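Side-chain contact in oxidoreductase (Methanosarcina mazei, PDB 3KA7), which binds flavin-adenine dinucleotide and is probably an oxidoreductase of the flavin-containing amine oxidoreductase family: residues A74-V79 / I199-T204. Residues are numbered along the deposited sequence; the frame is centred on the assembly and turned at random.
Sequences ASVNIV and IDALET
The methyl group of A201 meets three successive residues of 74-79, and the closest contact of each of the three ends on that one carbon. Two of these contacts are apolar: A201 CB lies 4.1 Å from A74 CB and 4.0 Å from V76 CG1. A74 CB is also 4.1 Å from A201 O. On V76 it is CG1 that makes the touch, set between the backbone N and the carbonyl carbon (chi1 48°), while CG2 stands anti to the N. The bonds from CA to CB of A74 and V76 are directed at the helix, and that of A201 at 74-79. The CA atoms of A74 and A201 come within 5.4 Å, a close approach of chain to helix that two small side chains permit. S75 O adds a van der Waals contact, 3.5 Å from A201 CB.

The polar link involves backbone alone. No direct hydrogen bond joins the segments; a water accepts from S75 N at 3.1 Å and donates to A201 O at 2.8 Å, so a solvent bridge ties the S75 amide to the helix carbonyl of A201.

Only 140 Å² is buried in total, consistent with light packing. This is plain packing between helix 195-208 and the chain leading into strand 78-80, which pairs antiparallel with strand 189-191; the V76 side chain, about 14 Å from the bound FAD, does not touch the cofactor. L69 of helix 64-71 touches A74, V76 and L202, and L202 also packs on helix 10-21.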
# COMPACT_ATOMS: atom_id res chain seq x y z
N ALA A 74 -12.22 -16.62 -4.10
CA ALA A 74 -11.56 -16.71 -2.81
C ALA A 74 -12.59 -16.34 -1.76
O ALA A 74 -13.49 -15.53 -2.02
CB ALA A 74 -10.36 -15.78 -2.75
N SER A 75 -12.48 -16.94 -0.59
CA SER A 75 -13.45 -16.71 0.46
C SER A 75 -12.80 -16.00 1.64
O SER A 75 -11.97 -16.57 2.33
CB SER A 75 -14.04 -18.04 0.90
OG SER A 75 -14.89 -17.86 2.01
N VAL A 76 -13.18 -14.75 1.86
CA VAL A 76 -12.69 -14.03 3.03
C VAL A 76 -13.58 -12.83 3.33
O VAL A 76 -14.00 -12.12 2.41
CB VAL A 76 -11.22 -13.59 2.89
CG1 VAL A 76 -10.98 -12.93 1.55
CG2 VAL A 76 -10.82 -12.66 4.04
N ASN A 77 -13.88 -12.65 4.60
CA ASN A 77 -14.78 -11.61 5.06
C ASN A 77 -14.03 -10.29 5.16
O ASN A 77 -13.06 -10.19 5.91
CB ASN A 77 -15.35 -11.97 6.44
CG ASN A 77 -16.32 -10.93 6.97
OD1 ASN A 77 -17.07 -10.33 6.20
ND2 ASN A 77 -16.31 -10.73 8.28
N ILE A 78 -14.47 -9.29 4.40
CA ILE A 78 -13.91 -7.95 4.55
C ILE A 78 -15.00 -7.04 5.09
O ILE A 78 -16.06 -6.90 4.47
CB ILE A 78 -13.41 -7.38 3.22
CG1 ILE A 78 -12.43 -8.35 2.55
CG2 ILE A 78 -12.75 -6.02 3.45
CD1 ILE A 78 -12.09 -8.00 1.11
N VAL A 79 -14.75 -6.43 6.24
CA VAL A 79 -15.73 -5.53 6.84
C VAL A 79 -15.45 -4.09 6.47
O VAL A 79 -14.29 -3.64 6.49
CB VAL A 79 -15.78 -5.66 8.36
CG1 VAL A 79 -17.03 -4.97 8.89
CG2 VAL A 79 -15.77 -7.15 8.78
N ILE A 199 -4.22 -13.73 2.24
CA ILE A 199 -3.16 -14.63 1.78
C ILE A 199 -3.64 -16.08 1.83
O ILE A 199 -3.53 -16.81 0.85
CB ILE A 199 -1.87 -14.45 2.62
CG1 ILE A 199 -1.38 -12.99 2.54
CG2 ILE A 199 -0.74 -15.38 2.12
CD1 ILE A 199 -1.09 -12.54 1.12
N ASP A 200 -4.20 -16.48 2.97
CA ASP A 200 -4.70 -17.85 3.14
C ASP A 200 -5.79 -18.19 2.09
O ASP A 200 -5.79 -19.27 1.50
CB ASP A 200 -5.29 -18.03 4.54
CG ASP A 200 -4.23 -18.18 5.61
OD1 ASP A 200 -3.04 -18.28 5.28
OD2 ASP A 200 -4.61 -18.21 6.80
N ALA A 201 -6.71 -17.26 1.89
CA ALA A 201 -7.79 -17.46 0.92
C ALA A 201 -7.26 -17.68 -0.49
O ALA A 201 -7.76 -18.54 -1.22
CB ALA A 201 -8.78 -16.27 0.95
N LEU A 202 -6.25 -16.90 -0.89
CA LEU A 202 -5.65 -17.08 -2.20
C LEU A 202 -4.89 -18.40 -2.32
O LEU A 202 -4.91 -19.04 -3.37
CB LEU A 202 -4.70 -15.92 -2.50
CG LEU A 202 -5.41 -14.61 -2.79
CD1 LEU A 202 -4.42 -13.43 -2.72
CD2 LEU A 202 -6.11 -14.65 -4.16
N GLU A 203 -4.21 -18.80 -1.25
CA GLU A 203 -3.49 -20.07 -1.27
C GLU A 203 -4.47 -21.22 -1.46
O GLU A 203 -4.17 -22.18 -2.16
CB GLU A 203 -2.68 -20.26 0.01
CG GLU A 203 -1.46 -19.35 0.10
CD GLU A 203 -0.78 -19.43 1.45
OE1 GLU A 203 -1.47 -19.53 2.50
OE2 GLU A 203 0.46 -19.39 1.48
N THR A 204 -5.62 -21.12 -0.82
CA THR A 204 -6.67 -22.14 -1.00
C THR A 204 -7.12 -22.28 -2.46
O THR A 204 -7.26 -23.40 -2.97
CB THR A 204 -7.87 -21.85 -0.08
OG1 THR A 204 -7.45 -21.96 1.28
CG2 THR A 204 -9.00 -22.85 -0.33
O HOH W 1 -10.38 -19.15 -0.45